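Local atomic coordinates of vacuolar protein sorting-associated protein 29 (Entamoeba histolytica, PDB entry 5XCJ), a protein that probably acts in protein transport as the Vps29 subunit of retromer, a metal-binding protein with a calcineurin-like metallophosphatase fold. Residues A[129-137]-A[146-154]; A[75-83]-A[154-162]. The protein carries 1 engineered substitution. All coordinates share one frame; numbering follows the deposited sequence.

Contact 1: A[129-137]-A[146-154]; sequences FLNPGSATG and PVPSFMLLE
In the interior of the metallophosphatase sandwich, where its two sheets face each other, strand 127-131 runs out into a loop that settles against the start of strand 149-156. Met151 bridges the gap between the sheets. Its side chain is extended beyond CG and lies with CG over Pro132, 4.0 Å from Pro132 CA, with SD beside Leu130 CB and the terminal CE 3.1 Å from Asn131 O. Two residues on from Met151, Leu153 meets Leu130 tip to tip, Leu130 CD1 lying 4.1 Å from Leu153 CD1. The two strand segments stand at 135° to each other, and side chains of strand 149-156 span the gap, Met151 also reaching backbone atoms.

Past Pro132 the backbones themselves come together. Asn131 OD1 accepts from Gly133 N, an Asx turn, and the next residue, Ser134, lies beside the metal site: its hydroxyl is hydrogen-bonded to the backbone of Asp8, a zinc ligand in this protein, though no metal is bound here. Ser134 O is gripped from opposite faces of its carbonyl plane, by Gly137 N closing a type I turn and by Ser149 N at 2.8 Å, the latter 37° out of that plane. A CA-H...O contact from Ala135 CA to Ser149 O, 3.3 Å, lies next to this bond. Water 1 links Gly133 O with Ser149 O; water 2 accepts from Ser134 N, 2.6 Å away, and donates to Val147 O. At the far end the Pro148 ring rides on the turn, its CB 3.3 Å from Ala135 O, while Pro146 CG touches Gly137 O, 3.7 Å away.

Contact 2: A[75-83]-A[154-162]; sequences IKIGNFKIG and EINDSELTI
Phe80 is the bump of this contact and the 155-160 hairpin its hollow. The ring's outer edge pushes in over the turn, with CE2 3.2 Å from Asp157 O and CZ 3.3 Å from Ser158 O; the latter oxygen lies near the ring plane, at the edge, whereas Asp157 O approaches obliquely. The flanks of the hollow are Leu160, whose CB is 3.8 Å from Phe80 CZ, and Ile155, whose CG2 comes equally close to Phe80 CD2. Phe80 CG stands beside its own backbone N and anti to the carbonyl carbon (chi1 -64°), which carries the ring across to the other hairpin.

Ile155 in turn is a bump for the first hairpin. Its CG2 faces a shallow hollow bordered by Phe80 CD2, Ile77 O and Gly78 CA, and its CD1 reaches Ile77 CG2 at 4.2 Å, the two isoleucine side chains crossing at about a right angle; Ile82 CD1 lies more loosely against Ile155 CD1. Both partners are two-residue beta hairpins closed by type II' turns, Ile77 to Phe80 and Asn156 to Glu159, one from each sheet of the metallophosphatase sandwich, and they meet at the end of the sandwich where both hairpins turn, with Ile110 and Tyr128 helping to cover the aromatic ring and Leu160.

At the exposed turns the fit becomes polar. Asn79 N donates to Asp157 O (2.9 Å) from well above the carbonyl plane, 54° out of it. The Asn79 side chain crosses the Asp157 side chain at a slant, and its ND2 gives a hydrogen to Ser158 OG, 2.7 Å away and close to the amide plane, while the amide itself is only 14° from parallel with the Asp157 carboxylate. Water 3 hydrogen-bonds to both Asp157 OD1, at 2.6 Å, and Asn79 OD1.

How the contacts relate
After strands 2-6, 33-36 and 55-58 have begun one sheet, the chain makes hairpin 75-83 of the other, which waits some 70 residues for its partner, 154-162. In between come helix 96-106 and strands 110-112, 120-124 and 127-131. The short loop closed by contact 1, from 129-137 to 146-154, therefore nests inside the long loop closed by contact 2. Glu154 belongs to both, on strand 149-156, and the chain then turns directly into strand 159-168. The centres are about 17 Å apart, yet the contacts touch: Ile162 packs on Leu130, Met151 and Leu153. Both join the two sheets, contact 1 near the middle beside the metal site, contact 2 at the hairpin end.

Contact 1: A[129-137]-A[146-154]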
ATOM      1  N   PHE A 129      10.005  -3.784  -4.462  1.00 10.38           N
ATOM      2  CA  PHE A 129       9.268  -4.016  -3.232  1.00  9.97           C
ATOM      3  C   PHE A 129       8.737  -2.681  -2.738  1.00  8.91           C
ATOM      4  O   PHE A 129       9.506  -1.779  -2.438  1.00  9.76           O
ATOM      5  CB  PHE A 129      10.178  -4.663  -2.195  1.00 11.20           C
ATOM      6  CG  PHE A 129      10.634  -6.042  -2.577  1.00 12.05           C
ATOM      7  CD1 PHE A 129      11.668  -6.218  -3.478  1.00 12.80           C
ATOM      8  CD2 PHE A 129      10.020  -7.159  -2.047  1.00 11.25           C
ATOM      9  CE1 PHE A 129      12.082  -7.485  -3.835  1.00 12.76           C
ATOM     10  CE2 PHE A 129      10.432  -8.425  -2.402  1.00 13.45           C
ATOM     11  CZ  PHE A 129      11.465  -8.587  -3.301  1.00 11.79           C
ATOM     12  N   LEU A 130       7.415  -2.583  -2.637  1.00  8.67           N
ATOM     13  CA  LEU A 130       6.751  -1.352  -2.222  1.00  7.82           C
ATOM     14  C   LEU A 130       5.866  -1.463  -0.982  1.00  8.51           C
ATOM     15  O   LEU A 130       5.114  -2.414  -0.825  1.00 11.12           O
ATOM     16  CB  LEU A 130       5.922  -0.804  -3.381  1.00  8.19           C
ATOM     17  CG  LEU A 130       6.563  -0.937  -4.760  1.00  7.94           C
ATOM     18  CD1 LEU A 130       5.607  -0.532  -5.865  1.00  8.69           C
ATOM     19  CD2 LEU A 130       7.833  -0.116  -4.816  1.00  8.11           C
ATOM     20  N   ASN A 131       6.011  -0.500  -0.087  1.00  8.26           N
ATOM     21  CA  ASN A 131       5.197  -0.415   1.113  1.00  8.01           C
ATOM     22  C   ASN A 131       4.719   1.035   1.208  1.00  9.69           C
ATOM     23  O   ASN A 131       5.535   1.938   1.306  1.00  9.92           O
ATOM     24  CB  ASN A 131       6.040  -0.797   2.323  1.00  7.98           C
ATOM     25  CG  ASN A 131       5.235  -0.871   3.601  1.00  7.97           C
ATOM     26  OD1 ASN A 131       4.308  -0.110   3.807  1.00  9.92           O
ATOM     27  ND2 ASN A 131       5.609  -1.793   4.472  1.00  9.80           N
ATOM     28  N   PRO A 132       3.411   1.254   1.207  1.00  9.32           N
ATOM     29  CA  PRO A 132       2.876   2.620   1.271  1.00  8.40           C
ATOM     30  C   PRO A 132       2.772   3.192   2.688  1.00  8.56           C
ATOM     31  O   PRO A 132       2.404   4.353   2.843  1.00  8.05           O
ATOM     32  CB  PRO A 132       1.482   2.480   0.654  1.00  6.90           C
ATOM     33  CG  PRO A 132       1.095   1.072   0.925  1.00  7.04           C
ATOM     34  CD  PRO A 132       2.354   0.255   0.981  1.00  8.57           C
ATOM     35  N   GLY A 133       3.100   2.389   3.694  1.00  8.76           N
ATOM     36  CA  GLY A 133       2.993   2.827   5.072  1.00  6.95           C
ATOM     37  C   GLY A 133       1.538   2.820   5.521  1.00  8.19           C
ATOM     38  O   GLY A 133       0.685   2.218   4.883  1.00  8.66           O
ATOM     39  N   SER A 134       1.252   3.493   6.623  1.00  9.17           N
ATOM     40  CA  SER A 134      -0.111   3.546   7.109  1.00  7.84           C
ATOM     41  C   SER A 134      -0.726   4.853   6.640  1.00  8.14           C
ATOM     42  O   SER A 134      -0.176   5.925   6.867  1.00  8.89           O
ATOM     43  CB  SER A 134      -0.160   3.456   8.631  1.00  9.21           C
ATOM     44  OG  SER A 134      -1.451   3.764   9.108  1.00 10.28           O
ATOM     45  N   ALA A 135      -1.897   4.750   6.030  1.00  6.78           N
ATOM     46  CA  ALA A 135      -2.609   5.904   5.491  1.00  8.12           C
ATOM     47  C   ALA A 135      -2.953   6.912   6.569  1.00  7.05           C
ATOM     48  O   ALA A 135      -2.961   8.109   6.328  1.00  9.35           O
ATOM     49  CB  ALA A 135      -3.869   5.461   4.768  1.00  8.94           C
ATOM     50  N   THR A 136      -3.272   6.412   7.752  1.00  9.19           N
ATOM     51  CA  THR A 136      -3.639   7.258   8.873  1.00  9.41           C
ATOM     52  C   THR A 136      -2.508   7.488   9.863  1.00 10.23           C
ATOM     53  O   THR A 136      -2.685   8.174  10.858  1.00 12.09           O
ATOM     54  CB  THR A 136      -4.808   6.624   9.633  1.00 10.21           C
ATOM     55  OG1 THR A 136      -4.413   5.333  10.102  1.00 10.69           O
ATOM     56  CG2 THR A 136      -6.005   6.476   8.719  1.00  9.45           C
ATOM     57  N   GLY A 137      -1.328   6.955   9.571  1.00  9.80           N
ATOM     58  CA  GLY A 137      -0.217   7.069  10.496  1.00 10.12           C
ATOM     59  C   GLY A 137      -0.552   6.400  11.822  1.00 11.93           C
ATOM     60  O   GLY A 137      -0.226   6.893  12.888  1.00 10.85           O
ATOM     61  N   PRO A 146       5.062   6.880  13.552  1.00 16.82           N
ATOM     62  CA  PRO A 146       4.517   6.683  12.210  1.00 14.57           C
ATOM     63  C   PRO A 146       3.845   7.949  11.700  1.00 14.32           C
ATOM     64  O   PRO A 146       3.275   8.686  12.487  1.00 21.13           O
ATOM     65  CB  PRO A 146       3.475   5.583  12.407  1.00 13.80           C
ATOM     66  CG  PRO A 146       3.088   5.668  13.839  1.00 13.72           C
ATOM     67  CD  PRO A 146       4.286   6.171  14.584  1.00 15.90           C
ATOM     68  N   VAL A 147       3.915   8.188  10.400  1.00 12.15           N
ATOM     69  CA  VAL A 147       3.291   9.356   9.789  1.00 10.85           C
ATOM     70  C   VAL A 147       2.363   8.885   8.681  1.00 12.03           C
ATOM     71  O   VAL A 147       2.641   7.887   8.029  1.00 14.62           O
ATOM     72  CB  VAL A 147       4.324  10.325   9.188  1.00 11.53           C
ATOM     73  CG1 VAL A 147       5.116  11.009  10.287  1.00 13.05           C
ATOM     74  CG2 VAL A 147       5.234   9.602   8.204  1.00 10.16           C
ATOM     75  N   PRO A 148       1.270   9.603   8.447  1.00  9.98           N
ATOM     76  CA  PRO A 148       0.335   9.176   7.407  1.00  9.04           C
ATOM     77  C   PRO A 148       1.060   9.140   6.073  1.00  9.35           C
ATOM     78  O   PRO A 148       1.785  10.068   5.746  1.00 12.24           O
ATOM     79  CB  PRO A 148      -0.726  10.274   7.414  1.00 10.64           C
ATOM     80  CG  PRO A 148      -0.701  10.788   8.808  1.00  8.54           C
ATOM     81  CD  PRO A 148       0.729  10.718   9.242  1.00  8.90           C
ATOM     82  N   SER A 149       0.883   8.051   5.343  1.00  8.92           N
ATOM     83  CA  SER A 149       1.538   7.875   4.066  1.00  8.54           C
ATOM     84  C   SER A 149       0.750   7.040   3.077  1.00  8.58           C
ATOM     85  O   SER A 149      -0.086   6.236   3.453  1.00  8.90           O
ATOM     86  CB  SER A 149       2.892   7.207   4.289  1.00 10.13           C
ATOM     87  OG  SER A 149       3.794   8.116   4.876  1.00 15.96           O
ATOM     88  N   PHE A 150       1.032   7.266   1.799  1.00  8.08           N
ATOM     89  CA  PHE A 150       0.457   6.506   0.695  1.00  8.28           C
ATOM     90  C   PHE A 150       1.317   6.660  -0.561  1.00  7.86           C
ATOM     91  O   PHE A 150       2.203   7.505  -0.614  1.00  7.61           O
ATOM     92  CB  PHE A 150      -1.019   6.817   0.443  1.00  8.41           C
ATOM     93  CG  PHE A 150      -1.259   8.127  -0.236  1.00  7.21           C
ATOM     94  CD1 PHE A 150      -1.198   8.224  -1.610  1.00  6.60           C
ATOM     95  CD2 PHE A 150      -1.554   9.255   0.501  1.00  8.69           C
ATOM     96  CE1 PHE A 150      -1.425   9.427  -2.236  1.00  6.60           C
ATOM     97  CE2 PHE A 150      -1.778  10.461  -0.119  1.00  7.48           C
ATOM     98  CZ  PHE A 150      -1.712  10.545  -1.490  1.00  7.08           C
ATOM     99  N   MET A 151       1.053   5.828  -1.554  1.00  6.39           N
ATOM    100  CA  MET A 151       1.802   5.862  -2.799  1.00  6.77           C
ATOM    101  C   MET A 151       0.890   5.923  -4.010  1.00  7.51           C
ATOM    102  O   MET A 151      -0.211   5.392  -3.995  1.00  6.61           O
ATOM    103  CB  MET A 151       2.639   4.597  -2.949  1.00  6.79           C
ATOM    104  CG  MET A 151       3.897   4.504  -2.117  1.00  7.83           C
ATOM    105  SD  MET A 151       4.712   2.936  -2.493  1.00  9.92           S
ATOM    106  CE  MET A 151       6.200   3.078  -1.512  1.00  8.27           C
ATOM    107  N   LEU A 152       1.368   6.583  -5.056  1.00  7.76           N
ATOM    108  CA  LEU A 152       0.659   6.642  -6.316  1.00  8.84           C
ATOM    109  C   LEU A 152       1.643   6.145  -7.358  1.00 10.04           C
ATOM    110  O   LEU A 152       2.768   6.626  -7.418  1.00  9.58           O
ATOM    111  CB  LEU A 152       0.210   8.056  -6.648  1.00  9.19           C
ATOM    112  CG  LEU A 152      -1.050   8.520  -5.932  1.00 11.04           C
ATOM    113  CD1 LEU A 152      -1.401   9.933  -6.352  1.00 10.09           C
ATOM    114  CD2 LEU A 152      -2.192   7.562  -6.219  1.00 13.06           C
ATOM    115  N   LEU A 153       1.230   5.173  -8.154  1.00 10.74           N
ATOM    116  CA  LEU A 153       2.107   4.627  -9.175  1.00 11.10           C
ATOM    117  C   LEU A 153       1.638   5.000 -10.561  1.00 13.09           C
ATOM    118  O   LEU A 153       0.462   4.894 -10.876  1.00 13.97           O
ATOM    119  CB  LEU A 153       2.191   3.101  -9.091  1.00 11.18           C
ATOM    120  CG  LEU A 153       2.385   2.400  -7.749  1.00  7.74           C
ATOM    121  CD1 LEU A 153       2.442   0.898  -7.984  1.00  7.87           C
ATOM    122  CD2 LEU A 153       3.630   2.894  -7.037  1.00  5.41           C
ATOM    123  N   GLU A 154       2.574   5.450 -11.383  1.00 14.35           N
ATOM    124  CA  GLU A 154       2.264   5.767 -12.760  1.00 15.74           C
ATOM    125  C   GLU A 154       2.996   4.691 -13.543  1.00 16.97           C
ATOM    126  O   GLU A 154       4.219   4.632 -13.522  1.00 19.33           O
ATOM    127  CB  GLU A 154       2.771   7.159 -13.120  1.00 18.15           C
ATOM    128  CG  GLU A 154       2.663   7.514 -14.591  1.00 21.51           C
ATOM    129  CD  GLU A 154       2.907   8.989 -14.858  1.00 23.75           C
ATOM    130  OE1 GLU A 154       3.408   9.691 -13.958  1.00 19.43           O
ATOM    131  OE2 GLU A 154       2.591   9.444 -15.971  1.00 27.37           O
TER
HETATM  132  O   HOH W   1      -0.878   3.624   3.291  1.00 11.29           O
HETATM  133  O   HOH W   2       2.824   5.039   7.916  1.00 10.50           O

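Contact 2: A[75-83]-A[154-162]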
ATOM      1  N   ILE A  75      -2.106  -8.924  -9.574  1.00 17.12           N
ATOM      2  CA  ILE A  75      -2.714  -8.107 -10.621  1.00 17.22           C
ATOM      3  C   ILE A  75      -1.681  -7.674 -11.650  1.00 17.30           C
ATOM      4  O   ILE A  75      -0.608  -7.211 -11.284  1.00 19.64           O
ATOM      5  CB  ILE A  75      -3.356  -6.836 -10.040  1.00 16.04           C
ATOM      6  CG1 ILE A  75      -4.546  -7.197  -9.146  1.00 21.85           C
ATOM      7  CG2 ILE A  75      -3.754  -5.894 -11.162  1.00 19.00           C
ATOM      8  CD1 ILE A  75      -5.083  -6.048  -8.325  1.00 22.90           C
ATOM      9  N   LYS A  76      -2.016  -7.796 -12.925  1.00 14.12           N
ATOM     10  CA  LYS A  76      -1.094  -7.406 -13.979  1.00 14.02           C
ATOM     11  C   LYS A  76      -1.455  -6.034 -14.521  1.00 15.44           C
ATOM     12  O   LYS A  76      -2.569  -5.808 -14.978  1.00 19.63           O
ATOM     13  CB  LYS A  76      -1.116  -8.429 -15.111  1.00 16.72           C
ATOM     14  CG  LYS A  76      -0.193  -8.106 -16.276  1.00 15.57           C
ATOM     15  CD  LYS A  76       1.264  -8.149 -15.858  1.00 17.77           C
ATOM     16  CE  LYS A  76       2.181  -7.681 -16.977  1.00 21.50           C
ATOM     17  NZ  LYS A  76       2.782  -8.803 -17.749  1.00 23.81           N
ATOM     18  N   ILE A  77      -0.520  -5.105 -14.399  1.00 17.19           N
ATOM     19  CA  ILE A  77      -0.706  -3.754 -14.904  1.00 15.47           C
ATOM     20  C   ILE A  77       0.485  -3.413 -15.786  1.00 15.43           C
ATOM     21  O   ILE A  77       1.629  -3.527 -15.358  1.00 16.47           O
ATOM     22  CB  ILE A  77      -0.868  -2.749 -13.757  1.00 16.53           C
ATOM     23  CG1 ILE A  77      -2.091  -3.115 -12.914  1.00 14.12           C
ATOM     24  CG2 ILE A  77      -0.984  -1.335 -14.293  1.00 16.69           C
ATOM     25  CD1 ILE A  77      -2.062  -2.561 -11.513  1.00 13.42           C
ATOM     26  N   GLY A  78       0.208  -2.976 -17.007  1.00 15.16           N
ATOM     27  CA  GLY A  78       1.264  -2.662 -17.947  1.00 16.06           C
ATOM     28  C   GLY A  78       2.075  -3.922 -18.176  1.00 15.66           C
ATOM     29  O   GLY A  78       1.526  -4.965 -18.488  1.00 15.93           O
ATOM     30  N   ASN A  79       3.386  -3.826 -17.984  1.00 16.87           N
ATOM     31  CA  ASN A  79       4.287  -4.967 -18.136  1.00 15.77           C
ATOM     32  C   ASN A  79       4.664  -5.580 -16.786  1.00 15.05           C
ATOM     33  O   ASN A  79       5.566  -6.405 -16.713  1.00 14.60           O
ATOM     34  CB  ASN A  79       5.556  -4.562 -18.884  1.00 16.52           C
ATOM     35  CG  ASN A  79       5.354  -4.492 -20.386  1.00 17.73           C
ATOM     36  OD1 ASN A  79       4.411  -5.057 -20.924  1.00 18.33           O
ATOM     37  ND2 ASN A  79       6.248  -3.789 -21.062  1.00 16.38           N
ATOM     38  N   PHE A  80       3.969  -5.174 -15.733  1.00 18.41           N
ATOM     39  CA  PHE A  80       4.286  -5.636 -14.389  1.00 15.87           C
ATOM     40  C   PHE A  80       3.246  -6.543 -13.739  1.00 14.88           C
ATOM     41  O   PHE A  80       2.069  -6.225 -13.715  1.00 15.57           O
ATOM     42  CB  PHE A  80       4.478  -4.432 -13.467  1.00 14.16           C
ATOM     43  CG  PHE A  80       5.649  -3.560 -13.821  1.00 14.39           C
ATOM     44  CD1 PHE A  80       6.903  -3.836 -13.324  1.00 11.11           C
ATOM     45  CD2 PHE A  80       5.482  -2.447 -14.623  1.00 17.49           C
ATOM     46  CE1 PHE A  80       7.978  -3.031 -13.637  1.00 13.64           C
ATOM     47  CE2 PHE A  80       6.552  -1.640 -14.940  1.00 16.08           C
ATOM     48  CZ  PHE A  80       7.803  -1.930 -14.445  1.00 14.47           C
ATOM     49  N   LYS A  81       3.702  -7.665 -13.191  1.00 13.64           N
ATOM     50  CA  LYS A  81       2.823  -8.562 -12.462  1.00 15.17           C
ATOM     51  C   LYS A  81       2.984  -8.068 -11.030  1.00 14.18           C
ATOM     52  O   LYS A  81       4.098  -7.988 -10.526  1.00 13.16           O
ATOM     53  CB  LYS A  81       3.273 -10.014 -12.581  1.00 17.36           C
ATOM     54  CG  LYS A  81       2.718 -10.752 -13.783  1.00 20.69           C
ATOM     55  CD  LYS A  81       3.222 -12.183 -13.838  1.00 20.99           C
ATOM     56  CE  LYS A  81       2.714 -12.991 -12.660  1.00 18.41           C
ATOM     57  NZ  LYS A  81       2.886 -14.450 -12.869  1.00 21.22           N
ATOM     58  N   ILE A  82       1.878  -7.717 -10.390  1.00 14.21           N
ATOM     59  CA  ILE A  82       1.923  -7.171  -9.043  1.00 12.07           C
ATOM     60  C   ILE A  82       1.386  -8.124  -7.987  1.00 13.16           C
ATOM     61  O   ILE A  82       0.291  -8.659  -8.112  1.00 16.04           O
ATOM     62  CB  ILE A  82       1.149  -5.835  -8.965  1.00 12.39           C
ATOM     63  CG1 ILE A  82       1.772  -4.799  -9.905  1.00 14.86           C
ATOM     64  CG2 ILE A  82       1.112  -5.308  -7.541  1.00 12.79           C
ATOM     65  CD1 ILE A  82       0.984  -3.512 -10.012  1.00 14.85           C
ATOM     66  N   GLY A  83       2.171  -8.301  -6.933  1.00 11.87           N
ATOM     67  CA  GLY A  83       1.811  -9.165  -5.829  1.00 10.63           C
ATOM     68  C   GLY A  83       1.422  -8.309  -4.645  1.00 10.11           C
ATOM     69  O   GLY A  83       2.095  -7.340  -4.314  1.00 10.87           O
ATOM     70  N   GLU A 154       2.574   5.450 -11.383  1.00 14.35           N
ATOM     71  CA  GLU A 154       2.264   5.767 -12.760  1.00 15.74           C
ATOM     72  C   GLU A 154       2.996   4.691 -13.543  1.00 16.97           C
ATOM     73  O   GLU A 154       4.219   4.632 -13.522  1.00 19.33           O
ATOM     74  CB  GLU A 154       2.771   7.159 -13.120  1.00 18.15           C
ATOM     75  CG  GLU A 154       2.663   7.514 -14.591  1.00 21.51           C
ATOM     76  CD  GLU A 154       2.907   8.989 -14.858  1.00 23.75           C
ATOM     77  OE1 GLU A 154       3.408   9.691 -13.958  1.00 19.43           O
ATOM     78  OE2 GLU A 154       2.591   9.444 -15.971  1.00 27.37           O
ATOM     79  N   ILE A 155       2.244   3.808 -14.181  1.00 19.08           N
ATOM     80  CA  ILE A 155       2.846   2.740 -14.954  1.00 18.15           C
ATOM     81  C   ILE A 155       2.466   2.790 -16.427  1.00 21.59           C
ATOM     82  O   ILE A 155       1.292   2.776 -16.782  1.00 20.21           O
ATOM     83  CB  ILE A 155       2.418   1.359 -14.422  1.00 16.65           C
ATOM     84  CG1 ILE A 155       2.901   1.151 -12.987  1.00 15.26           C
ATOM     85  CG2 ILE A 155       2.929   0.249 -15.325  1.00 15.15           C
ATOM     86  CD1 ILE A 155       2.583  -0.220 -12.442  1.00 10.43           C
ATOM     87  N   ASN A 156       3.470   2.879 -17.285  1.00 23.83           N
ATOM     88  CA  ASN A 156       3.233   2.816 -18.712  1.00 21.27           C
ATOM     89  C   ASN A 156       4.108   1.666 -19.169  1.00 20.49           C
ATOM     90  O   ASN A 156       5.323   1.817 -19.236  1.00 21.09           O
ATOM     91  CB  ASN A 156       3.654   4.114 -19.392  1.00 20.18           C
ATOM     92  CG  ASN A 156       3.174   4.198 -20.828  1.00 22.97           C
ATOM     93  OD1 ASN A 156       2.324   3.419 -21.251  1.00 24.16           O
ATOM     94  ND2 ASN A 156       3.717   5.140 -21.580  1.00 21.04           N
ATOM     95  N   ASP A 157       3.501   0.503 -19.395  1.00 20.74           N
ATOM     96  CA  ASP A 157       4.249  -0.666 -19.833  1.00 18.47           C
ATOM     97  C   ASP A 157       5.329  -1.020 -18.819  1.00 17.21           C
ATOM     98  O   ASP A 157       5.025  -1.415 -17.699  1.00 19.30           O
ATOM     99  CB  ASP A 157       4.797  -0.482 -21.239  1.00 18.90           C
ATOM    100  CG  ASP A 157       3.741  -0.714 -22.297  1.00 24.28           C
ATOM    101  OD1 ASP A 157       2.790  -1.469 -22.034  1.00 18.83           O
ATOM    102  OD2 ASP A 157       3.858  -0.135 -23.391  1.00 35.81           O
ATOM    103  N   SER A 158       6.585  -0.897 -19.228  1.00 17.67           N
ATOM    104  CA  SER A 158       7.720  -1.219 -18.375  1.00 15.95           C
ATOM    105  C   SER A 158       8.264  -0.027 -17.593  1.00 17.22           C
ATOM    106  O   SER A 158       9.249  -0.153 -16.879  1.00 18.79           O
ATOM    107  CB  SER A 158       8.834  -1.880 -19.187  1.00 18.97           C
ATOM    108  OG  SER A 158       8.462  -3.183 -19.576  1.00 23.54           O
ATOM    109  N   GLU A 159       7.623   1.126 -17.735  1.00 20.45           N
ATOM    110  CA  GLU A 159       8.072   2.312 -17.027  1.00 19.54           C
ATOM    111  C   GLU A 159       7.285   2.427 -15.726  1.00 16.10           C
ATOM    112  O   GLU A 159       6.064   2.414 -15.728  1.00 16.39           O
ATOM    113  CB  GLU A 159       7.871   3.569 -17.877  1.00 21.71           C
ATOM    114  CG  GLU A 159       8.412   3.464 -19.294  1.00 23.54           C
ATOM    115  CD  GLU A 159       8.473   4.805 -20.000  1.00 30.05           C
ATOM    116  OE1 GLU A 159       8.373   5.845 -19.323  1.00 26.52           O
ATOM    117  OE2 GLU A 159       8.621   4.809 -21.240  1.00 36.80           O
ATOM    118  N   LEU A 160       8.003   2.505 -14.616  1.00 15.32           N
ATOM    119  CA  LEU A 160       7.362   2.609 -13.317  1.00 12.10           C
ATOM    120  C   LEU A 160       7.773   3.866 -12.571  1.00 11.33           C
ATOM    121  O   LEU A 160       8.953   4.126 -12.387  1.00 13.25           O
ATOM    122  CB  LEU A 160       7.688   1.373 -12.477  1.00 12.63           C
ATOM    123  CG  LEU A 160       7.392   1.406 -10.977  1.00  9.04           C
ATOM    124  CD1 LEU A 160       5.903   1.578 -10.737  1.00 10.29           C
ATOM    125  CD2 LEU A 160       7.893   0.136 -10.317  1.00  8.94           C
ATOM    126  N   THR A 161       6.792   4.651 -12.148  1.00 12.59           N
ATOM    127  CA  THR A 161       7.062   5.859 -11.379  1.00 12.12           C
ATOM    128  C   THR A 161       6.310   5.811 -10.053  1.00  9.37           C
ATOM    129  O   THR A 161       5.125   5.528 -10.035  1.00 11.74           O
ATOM    130  CB  THR A 161       6.685   7.139 -12.142  1.00 14.75           C
ATOM    131  OG1 THR A 161       7.403   7.197 -13.378  1.00 16.82           O
ATOM    132  CG2 THR A 161       7.027   8.357 -11.310  1.00 15.05           C
ATOM    133  N   ILE A 162       7.010   6.098  -8.970  1.00 10.05           N
ATOM    134  CA  ILE A 162       6.416   6.066  -7.649  1.00 10.82           C
ATOM    135  C   ILE A 162       6.368   7.443  -7.009  1.00  9.39           C
ATOM    136  O   ILE A 162       7.384   8.110  -6.889  1.00 10.75           O
ATOM    137  CB  ILE A 162       7.213   5.146  -6.699  1.00  9.91           C
ATOM    138  CG1 ILE A 162       7.044   3.682  -7.093  1.00  7.34           C
ATOM    139  CG2 ILE A 162       6.805   5.379  -5.257  1.00  9.33           C
ATOM    140  CD1 ILE A 162       8.349   2.927  -7.185  1.00  8.61           C
TER
HETATM  141  O   HOH W   3       1.509  -3.506 -21.123  1.00 22.01           O